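Local coordinates for ABC transporter, substrate binding protein (Polyamine) (PDB 4EQ7), which probably binds polyamines in the periplasm and delivers them to an ABC transporter for uptake into the cell, at residues A[100-105]-A[221-226]; A[115-120]-A[213-218]; A[142-147]-A[156-161]. All coordinates share one frame; numbering follows the deposited sequence.

Contact 1. Residues A[100-105]-A[221-226]; sequences YYSFVI and NITAAD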
loop_
_atom_site.group_PDB
_atom_site.type_symbol
_atom_site.label_atom_id
_atom_site.label_comp_id
_atom_site.label_asym_id
_atom_site.label_seq_id
_atom_site.Cartn_x
_atom_site.Cartn_y
_atom_site.Cartn_z
ATOM N N TYR A 100 4.106 0.650 5.042
ATOM C CA TYR A 100 2.790 0.044 5.115
ATOM C C TYR A 100 1.729 1.079 5.394
ATOM O O TYR A 100 2.024 2.267 5.585
ATOM C CB TYR A 100 2.723 -1.201 6.004
ATOM C CG TYR A 100 2.443 -0.983 7.469
ATOM C CD1 TYR A 100 1.188 -1.256 8.005
ATOM C CD2 TYR A 100 3.464 -0.618 8.348
ATOM C CE1 TYR A 100 0.933 -1.103 9.368
ATOM C CE2 TYR A 100 3.219 -0.455 9.711
ATOM C CZ TYR A 100 1.954 -0.707 10.217
ATOM O OH TYR A 100 1.712 -0.583 11.560
ATOM N N TYR A 101 0.475 0.650 5.361
ATOM C CA TYR A 101 -0.606 1.590 5.573
ATOM C C TYR A 101 -1.817 0.779 5.975
ATOM O O TYR A 101 -1.795 -0.456 5.890
ATOM C CB TYR A 101 -0.886 2.339 4.244
ATOM C CG TYR A 101 -1.017 1.410 3.048
ATOM C CD1 TYR A 101 -2.239 0.817 2.731
ATOM C CD2 TYR A 101 0.084 1.103 2.255
ATOM C CE1 TYR A 101 -2.354 -0.082 1.671
ATOM C CE2 TYR A 101 -0.020 0.204 1.192
ATOM C CZ TYR A 101 -1.246 -0.372 0.896
ATOM O OH TYR A 101 -1.360 -1.235 -0.165
ATOM N N SER A 102 -2.861 1.481 6.399
ATOM C CA SER A 102 -4.154 0.902 6.666
ATOM C C SER A 102 -5.163 1.565 5.765
ATOM O O SER A 102 -5.112 2.784 5.603
ATOM C CB SER A 102 -4.585 1.174 8.109
ATOM O OG SER A 102 -4.033 0.226 9.004
ATOM N N PHE A 103 -6.150 0.794 5.271
ATOM C CA PHE A 103 -7.311 1.407 4.620
ATOM C C PHE A 103 -8.264 1.652 5.772
ATOM O O PHE A 103 -8.505 0.746 6.582
ATOM C CB PHE A 103 -7.974 0.483 3.613
ATOM C CG PHE A 103 -7.144 0.331 2.370
ATOM C CD1 PHE A 103 -7.057 1.367 1.441
ATOM C CD2 PHE A 103 -6.435 -0.845 2.131
ATOM C CE1 PHE A 103 -6.289 1.225 0.284
ATOM C CE2 PHE A 103 -5.691 -1.001 0.962
ATOM C CZ PHE A 103 -5.627 0.033 0.044
ATOM N N VAL A 104 -8.720 2.886 5.900
ATOM C CA VAL A 104 -9.621 3.315 6.983
ATOM C C VAL A 104 -10.856 3.969 6.373
ATOM O O VAL A 104 -10.856 4.300 5.176
ATOM C CB VAL A 104 -8.917 4.307 7.964
ATOM C CG1 VAL A 104 -7.757 3.627 8.691
ATOM C CG2 VAL A 104 -8.431 5.569 7.233
ATOM N N ILE A 105 -11.876 4.201 7.199
ATOM C CA ILE A 105 -13.107 4.835 6.733
ATOM C C ILE A 105 -13.024 6.342 7.061
ATOM O O ILE A 105 -13.200 6.748 8.214
ATOM C CB ILE A 105 -14.366 4.146 7.305
ATOM C CG1 ILE A 105 -14.365 2.634 6.984
ATOM C CG2 ILE A 105 -15.615 4.812 6.733
ATOM C CD1 ILE A 105 -14.661 1.774 8.134
ATOM N N ASN A 221 -9.789 -1.872 10.316
ATOM C CA ASN A 221 -8.855 -1.229 9.378
ATOM C C ASN A 221 -7.977 -2.284 8.722
ATOM O O ASN A 221 -7.566 -3.226 9.389
ATOM C CB ASN A 221 -8.057 -0.090 10.058
ATOM C CG ASN A 221 -7.027 -0.567 11.054
ATOM O OD1 ASN A 221 -5.879 -0.791 10.690
ATOM N ND2 ASN A 221 -7.416 -0.761 12.326
ATOM N N ILE A 222 -7.807 -2.199 7.392
ATOM C CA ILE A 222 -7.115 -3.227 6.606
ATOM C C ILE A 222 -5.704 -2.807 6.266
ATOM O O ILE A 222 -5.528 -1.799 5.590
ATOM C CB ILE A 222 -7.919 -3.596 5.328
ATOM C CG1 ILE A 222 -9.355 -4.047 5.676
ATOM C CG2 ILE A 222 -7.178 -4.675 4.454
ATOM C CD1 ILE A 222 -10.368 -3.854 4.528
ATOM N N THR A 223 -4.704 -3.583 6.709
ATOM C CA THR A 223 -3.314 -3.249 6.402
ATOM C C THR A 223 -2.833 -3.979 5.171
ATOM O O THR A 223 -3.243 -5.111 4.918
ATOM C CB THR A 223 -2.355 -3.597 7.565
ATOM O OG1 THR A 223 -2.271 -5.016 7.685
ATOM C CG2 THR A 223 -2.758 -2.945 8.877
ATOM N N ALA A 224 -1.958 -3.319 4.406
ATOM C CA ALA A 224 -1.230 -3.894 3.280
ATOM C C ALA A 224 0.070 -3.084 3.208
ATOM O O ALA A 224 0.235 -2.108 3.959
ATOM C CB ALA A 224 -2.030 -3.807 1.987
ATOM N N ALA A 225 1.013 -3.506 2.360
ATOM C CA ALA A 225 2.317 -2.858 2.316
ATOM C C ALA A 225 2.961 -2.942 0.966
ATOM O O ALA A 225 2.570 -3.742 0.124
ATOM C CB ALA A 225 3.241 -3.555 3.323
ATOM N N ASP A 226 4.000 -2.132 0.783
ATOM C CA ASP A 226 4.903 -2.227 -0.348
ATOM C C ASP A 226 6.175 -2.860 0.211
ATOM O O ASP A 226 6.387 -2.875 1.432
ATOM C CB ASP A 226 5.171 -0.868 -1.018
ATOM C CG ASP A 226 4.164 -0.527 -2.122
ATOM O OD1 ASP A 226 3.011 -0.981 -2.031
ATOM O OD2 ASP A 226 4.520 0.245 -3.038
HETATM O O HOH W 1 0.512 -2.121 -1.501
#

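Contact 2. Residues A[115-120]-A[213-218]; sequences CPKSWA and KVETSW. With SO4 (sulfate ion), chain F.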
loop_
_atom_site.group_PDB
_atom_site.type_symbol
_atom_site.label_atom_id
_atom_site.label_comp_id
_atom_site.label_asym_id
_atom_site.label_seq_id
_atom_site.Cartn_x
_atom_site.Cartn_y
_atom_site.Cartn_z
ATOM N N CYS A 115 -21.376 10.098 9.928
ATOM C CA CYS A 115 -20.236 9.376 9.360
ATOM C C CYS A 115 -20.366 7.875 9.443
ATOM O O CYS A 115 -20.680 7.388 10.530
ATOM C CB CYS A 115 -18.942 9.847 10.015
ATOM S SG CYS A 115 -18.560 11.582 9.692
ATOM N N PRO A 116 -20.048 7.110 8.352
ATOM C CA PRO A 116 -20.034 5.643 8.468
ATOM C C PRO A 116 -18.897 5.220 9.403
ATOM O O PRO A 116 -17.832 5.843 9.400
ATOM C CB PRO A 116 -19.830 5.162 7.014
ATOM C CG PRO A 116 -19.161 6.282 6.323
ATOM C CD PRO A 116 -19.619 7.550 7.002
ATOM N N LYS A 117 -19.139 4.228 10.250
ATOM C CA LYS A 117 -18.145 3.811 11.246
ATOM C C LYS A 117 -17.566 2.429 10.995
ATOM O O LYS A 117 -16.590 2.074 11.622
ATOM C CB LYS A 117 -18.750 3.850 12.681
ATOM C CG LYS A 117 -19.486 5.148 13.070
ATOM C CD LYS A 117 -18.551 6.346 13.224
ATOM C CE LYS A 117 -18.978 7.294 14.316
ATOM N NZ LYS A 117 -19.566 8.541 13.772
ATOM N N SER A 118 -18.198 1.627 10.160
ATOM C CA SER A 118 -17.753 0.265 9.885
ATOM C C SER A 118 -17.786 0.029 8.388
ATOM O O SER A 118 -18.387 0.832 7.678
ATOM C CB SER A 118 -18.690 -0.721 10.570
ATOM O OG SER A 118 -20.003 -0.600 10.035
ATOM N N TRP A 119 -17.178 -1.082 7.894
ATOM C CA TRP A 119 -17.290 -1.394 6.466
ATOM C C TRP A 119 -18.771 -1.601 6.142
ATOM O O TRP A 119 -19.232 -1.143 5.103
ATOM C CB TRP A 119 -16.449 -2.644 6.058
ATOM C CG TRP A 119 -14.969 -2.475 6.317
ATOM C CD1 TRP A 119 -14.191 -3.216 7.162
ATOM C CD2 TRP A 119 -14.112 -1.465 5.763
ATOM N NE1 TRP A 119 -12.906 -2.718 7.184
ATOM C CE2 TRP A 119 -12.828 -1.644 6.330
ATOM C CE3 TRP A 119 -14.311 -0.398 4.866
ATOM C CZ2 TRP A 119 -11.739 -0.823 5.996
ATOM C CZ3 TRP A 119 -13.232 0.393 4.514
ATOM C CH2 TRP A 119 -11.970 0.207 5.100
ATOM N N ALA A 120 -19.530 -2.275 7.045
ATOM C CA ALA A 120 -20.972 -2.485 6.840
ATOM C C ALA A 120 -21.664 -1.140 6.594
ATOM O O ALA A 120 -22.404 -1.014 5.621
ATOM C CB ALA A 120 -21.586 -3.209 8.043
ATOM N N LYS A 213 -12.858 19.574 8.293
ATOM C CA LYS A 213 -13.231 18.782 9.481
ATOM C C LYS A 213 -13.510 17.345 9.028
ATOM O O LYS A 213 -14.366 17.104 8.174
ATOM C CB LYS A 213 -14.434 19.372 10.225
ATOM C CG LYS A 213 -14.564 18.811 11.638
ATOM C CD LYS A 213 -15.834 19.258 12.338
ATOM C CE LYS A 213 -15.908 18.693 13.733
ATOM N NZ LYS A 213 -17.304 18.672 14.240
ATOM N N VAL A 214 -12.726 16.415 9.548
ATOM C CA VAL A 214 -12.821 15.020 9.131
ATOM C C VAL A 214 -12.892 14.090 10.325
ATOM O O VAL A 214 -12.482 14.463 11.423
ATOM C CB VAL A 214 -11.665 14.622 8.161
ATOM C CG1 VAL A 214 -11.747 15.372 6.829
ATOM C CG2 VAL A 214 -10.295 14.796 8.807
ATOM N N GLU A 215 -13.446 12.890 10.101
ATOM C CA GLU A 215 -13.500 11.795 11.049
ATOM C C GLU A 215 -12.877 10.586 10.356
ATOM O O GLU A 215 -12.972 10.444 9.130
ATOM C CB GLU A 215 -14.943 11.463 11.437
ATOM C CG GLU A 215 -15.437 12.153 12.689
ATOM C CD GLU A 215 -16.856 11.801 13.080
ATOM O OE1 GLU A 215 -17.237 10.614 12.964
ATOM O OE2 GLU A 215 -17.582 12.713 13.533
ATOM N N THR A 216 -12.249 9.720 11.139
ATOM C CA THR A 216 -11.652 8.496 10.627
ATOM C C THR A 216 -12.109 7.377 11.519
ATOM O O THR A 216 -11.906 7.448 12.727
ATOM C CB THR A 216 -10.112 8.602 10.616
ATOM O OG1 THR A 216 -9.729 9.576 9.665
ATOM C CG2 THR A 216 -9.425 7.283 10.290
ATOM N N SER A 217 -12.695 6.338 10.947
ATOM C CA SER A 217 -12.997 5.168 11.748
ATOM C C SER A 217 -11.927 4.099 11.444
ATOM O O SER A 217 -11.688 3.770 10.275
ATOM C CB SER A 217 -14.390 4.622 11.452
ATOM O OG SER A 217 -14.485 3.397 12.162
ATOM N N TRP A 218 -11.336 3.530 12.492
ATOM C CA TRP A 218 -10.339 2.468 12.380
ATOM C C TRP A 218 -10.953 1.074 12.564
ATOM O O TRP A 218 -10.205 0.090 12.606
ATOM C CB TRP A 218 -9.214 2.700 13.402
ATOM C CG TRP A 218 -8.333 3.868 13.072
ATOM C CD1 TRP A 218 -8.550 5.181 13.380
ATOM C CD2 TRP A 218 -7.081 3.818 12.378
ATOM N NE1 TRP A 218 -7.492 5.951 12.944
ATOM C CE2 TRP A 218 -6.562 5.133 12.353
ATOM C CE3 TRP A 218 -6.313 2.773 11.827
ATOM C CZ2 TRP A 218 -5.329 5.439 11.759
ATOM C CZ3 TRP A 218 -5.079 3.078 11.267
ATOM C CH2 TRP A 218 -4.595 4.395 11.256
HETATM S S SO4 F . -11.150 11.372 14.287
HETATM O O1 SO4 F . -12.428 10.672 14.117
HETATM O O2 SO4 F . -11.205 12.174 15.509
HETATM O O3 SO4 F . -10.057 10.396 14.379
HETATM O O4 SO4 F . -10.894 12.264 13.151
#

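Contact 3. Residues A[142-147]-A[156-161]; sequences VIEAAL and KLYPLD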
loop_
_atom_site.group_PDB
_atom_site.type_symbol
_atom_site.label_atom_id
_atom_site.label_comp_id
_atom_site.label_asym_id
_atom_site.label_seq_id
_atom_site.Cartn_x
_atom_site.Cartn_y
_atom_site.Cartn_z
ATOM N N VAL A 142 -10.230 -3.515 -1.125
ATOM C CA VAL A 142 -11.658 -3.365 -1.469
ATOM C C VAL A 142 -12.447 -4.677 -1.313
ATOM O O VAL A 142 -13.522 -4.677 -0.705
ATOM C CB VAL A 142 -11.845 -2.717 -2.853
ATOM C CG1 VAL A 142 -13.331 -2.683 -3.249
ATOM C CG2 VAL A 142 -11.275 -1.303 -2.852
ATOM N N ILE A 143 -11.922 -5.767 -1.870
ATOM C CA ILE A 143 -12.583 -7.083 -1.795
ATOM C C ILE A 143 -12.777 -7.518 -0.347
ATOM O O ILE A 143 -13.871 -7.967 0.022
ATOM C CB ILE A 143 -11.891 -8.144 -2.704
ATOM C CG1 ILE A 143 -12.092 -7.746 -4.205
ATOM C CG2 ILE A 143 -12.452 -9.570 -2.423
ATOM C CD1 ILE A 143 -11.174 -8.392 -5.179
ATOM N N GLU A 144 -11.720 -7.373 0.462
ATOM C CA GLU A 144 -11.769 -7.684 1.896
ATOM C C GLU A 144 -12.815 -6.800 2.578
ATOM O O GLU A 144 -13.635 -7.315 3.343
ATOM C CB GLU A 144 -10.399 -7.490 2.560
ATOM C CG GLU A 144 -9.373 -8.551 2.171
ATOM C CD GLU A 144 -8.503 -8.280 0.959
ATOM O OE1 GLU A 144 -8.863 -7.402 0.146
ATOM O OE2 GLU A 144 -7.526 -9.038 0.758
ATOM N N ALA A 145 -12.825 -5.477 2.262
ATOM C CA ALA A 145 -13.793 -4.561 2.864
ATOM C C ALA A 145 -15.226 -4.980 2.532
ATOM O O ALA A 145 -16.062 -4.966 3.433
ATOM C CB ALA A 145 -13.531 -3.116 2.409
ATOM N N ALA A 146 -15.502 -5.379 1.262
ATOM C CA ALA A 146 -16.844 -5.813 0.824
ATOM C C ALA A 146 -17.295 -7.055 1.600
ATOM O O ALA A 146 -18.436 -7.119 2.093
ATOM C CB ALA A 146 -16.840 -6.093 -0.675
ATOM N N LEU A 147 -16.371 -7.995 1.788
ATOM C CA LEU A 147 -16.667 -9.223 2.520
ATOM C C LEU A 147 -16.953 -8.965 3.992
ATOM O O LEU A 147 -17.983 -9.430 4.502
ATOM C CB LEU A 147 -15.558 -10.258 2.312
ATOM C CG LEU A 147 -15.547 -10.841 0.899
ATOM C CD1 LEU A 147 -14.171 -11.393 0.557
ATOM C CD2 LEU A 147 -16.631 -11.925 0.720
ATOM N N LYS A 156 -12.289 -15.821 9.258
ATOM C CA LYS A 156 -12.708 -16.678 8.140
ATOM C C LYS A 156 -12.675 -15.946 6.784
ATOM O O LYS A 156 -13.221 -16.438 5.796
ATOM C CB LYS A 156 -14.105 -17.287 8.417
ATOM C CG LYS A 156 -14.161 -18.172 9.671
ATOM C CD LYS A 156 -13.371 -19.482 9.511
ATOM C CE LYS A 156 -13.179 -20.232 10.810
ATOM N NZ LYS A 156 -12.309 -21.426 10.625
ATOM N N LEU A 157 -11.994 -14.786 6.728
ATOM C CA LEU A 157 -11.916 -13.987 5.512
ATOM C C LEU A 157 -11.270 -14.735 4.329
ATOM O O LEU A 157 -11.839 -14.763 3.236
ATOM C CB LEU A 157 -11.163 -12.677 5.835
ATOM C CG LEU A 157 -11.198 -11.560 4.813
ATOM C CD1 LEU A 157 -12.644 -11.140 4.478
ATOM C CD2 LEU A 157 -10.405 -10.363 5.320
ATOM N N TYR A 158 -10.117 -15.374 4.555
ATOM C CA TYR A 158 -9.389 -16.072 3.497
ATOM C C TYR A 158 -9.627 -17.573 3.460
ATOM O O TYR A 158 -9.670 -18.178 4.528
ATOM C CB TYR A 158 -7.886 -15.761 3.575
ATOM C CG TYR A 158 -7.584 -14.295 3.352
ATOM C CD1 TYR A 158 -7.429 -13.782 2.062
ATOM C CD2 TYR A 158 -7.433 -13.424 4.428
ATOM C CE1 TYR A 158 -7.107 -12.439 1.856
ATOM C CE2 TYR A 158 -7.182 -12.067 4.229
ATOM C CZ TYR A 158 -7.008 -11.585 2.944
ATOM O OH TYR A 158 -6.713 -10.265 2.764
ATOM N N PRO A 159 -9.709 -18.217 2.265
ATOM C CA PRO A 159 -9.653 -17.644 0.897
ATOM C C PRO A 159 -10.866 -16.762 0.627
ATOM O O PRO A 159 -11.968 -17.036 1.128
ATOM C CB PRO A 159 -9.619 -18.891 -0.001
ATOM C CG PRO A 159 -10.377 -19.926 0.801
ATOM C CD PRO A 159 -9.937 -19.679 2.220
ATOM N N LEU A 160 -10.652 -15.668 -0.111
ATOM C CA LEU A 160 -11.723 -14.719 -0.383
ATOM C C LEU A 160 -12.838 -15.322 -1.210
ATOM O O LEU A 160 -12.570 -15.953 -2.224
ATOM C CB LEU A 160 -11.186 -13.446 -1.078
ATOM C CG LEU A 160 -10.083 -12.667 -0.341
ATOM C CD1 LEU A 160 -9.598 -11.469 -1.168
ATOM C CD2 LEU A 160 -10.546 -12.198 1.026
ATOM N N ASP A 161 -14.087 -15.109 -0.778
ATOM C CA ASP A 161 -15.245 -15.565 -1.532
ATOM C C ASP A 161 -15.537 -14.456 -2.568
ATOM O O ASP A 161 -16.256 -13.491 -2.278
ATOM C CB ASP A 161 -16.445 -15.842 -0.586
ATOM C CG ASP A 161 -17.683 -16.395 -1.285
ATOM O OD1 ASP A 161 -17.767 -16.287 -2.531
ATOM O OD2 ASP A 161 -18.613 -16.820 -0.583
#

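Contact 1. Residues A[100-105]-A[221-226]
Y100 opens the pairing opposite A225 as an antiparallel non-hydrogen-bonded pair, with Y100 CB and A225 CB 3.6 Å apart on the face shared with S102 and T223. T223 CG2 comes to the edge of the Y100 ring, near its plane, and R89 adds a cation-pi contact. Y101 and A224 form the next, hydrogen-bonded pair: Y101 N donates to A224 O (3.1 Å) and A224 N returns to Y101 O (3.2 Å). With CG lodged between the backbone N and the carbonyl carbon (chi1 49°), the Y101 ring folds against the partner strand, where A224 O stands 3.5 Å above its plane, over the centre. At the ring's end, Y101 OH touches A224 CB at 3.4 Å and meets a water at 2.5 Å that leads on to D226 OD1. S102 points to the face of Y100 and T223 and donates from OG to N221 OD1 at 2.7 Å, approaching from a position tilted off the amide carbonyl plane. F103 restores the hydrogen-bonded pattern: F103 N reaches I222 O at 2.7 Å (N-H...O 164°), while I222 N donates back to F103 O. Beyond the last bridge, the V104 and N221 side chains lie side by side and point the same way, V104 CG1 against N221 CB. The N-to-C directions of the two segments differ by 154°, antiparallel with a twist. Strand 214-229 also pairs with 56-60, and strand 96-108 with 196-200, so this pair is consistent with the interlobe hinge of a periplasmic binding protein. Chemically, the buried N221 amide is gripped from several sides: OD1 takes S102 OG and Q289 NE2, while ND2 donates to W218 O and Q285 O. These four bonds fix the amide's rotation; T223 OG1 is hydrogen-bonded to N291 ND2.

Contact 2. Residues A[115-120]-A[213-218]
E215 reaches from strand 214-229 to the loop at C115 and K117. E215 CB lies 4.0 Å from C115 SG, the sulfur joined in a disulfide to C107, whose backbone also bonds to E215. E215 CG has sulfate O1 at 3.6 Å. Because the chain is extended at chi2 (-179°), E215 CD carries on past the cysteine, 3.8 Å from C115 SG. At the tip, E215 OE1 lies 3.5 Å from C115 CB and offers its syn lone pair to K117 NZ, a salt bridge of 3.2 Å. The lysine, bent at chi2, chi3 and chi4, brings NZ to OE1 alone, the two side chains crossing obliquely. S217 OG stands opposite its own backbone N (chi1 173°) and donates to K117 O at 2.5 Å, from well off the carbonyl plane. Sulfate O1, probably from the crystallisation liquor, accepts a hydrogen bond from T216 N (3.1 Å). The contact thus fastens the loop from strand 96-108 to helix 119-122, N-capped by S118 (OG to D121 N), to the start of strand 214-229. With K117 exposed, solvent probably weakens the salt bridge, while S217 OG ties the loop backbone to the strand without a charge.

Contact 3. Residues A[142-147]-A[156-161]
The Y158 ring meets E144 at its edge: E144 OE2 lies near the ring plane, and the carboxylate is turned 64° from it. Y296 of helix 294-312 also packs on this ring, their planes about 50° apart. This is a helix-to-helix connection within the periplasmic binding protein fold, in which residues 156-161 return beside helix 142-149 before D161, as N-cap, starts helix 162-170, its OD1 accepting R164 N. Y158 OH donates to E144 OE2 at a very short 2.5 Å. The same OE2 also accepts W297 NE1, and Y158 OH accepts D293 N, while E144 OE1 takes G141 N; this buried carboxylate is therefore satisfied at both oxygens and probably stays ionised. The chi2 bend (90°) turns the carboxylate to the tyrosine; E144 CG itself lies 3.8 Å from L157 CD2, the two side chains crossing at about a right angle. L147, L157 and L160, with I143, make the apolar part. L157 CD1 rests on L147 CB at 3.7 Å, and L160 reaches the helix with both branches: CD1 touches I143 CG2 at 3.7 Å, and CD2 meets L147 CD1. The other branch of L147 ends against backbone, with its CD2 3.4 Å from D161 O.

Overall arrangement
After the first strands and helices, the chain enters strand 96-108, where residues 100-105 begin the long loop that contact 1 closes at 221-226. Nine residues further on, 115-120 open contact 2, which closes at 213-218, so the loop of contact 2 is contained in that of contact 1. Contact 3 closes the short excursion from 142-147 to 156-161, which falls within both of those loops. None of the three crosses another. Contacts 1 and 2 share strand 214-229 and touch where I105 O probably accepts S217 N and I105 packs on W119. Helix 142-149 joins contact 3 to that sheet, with I222 packing on E144 and A145, and W119 meeting A145 O.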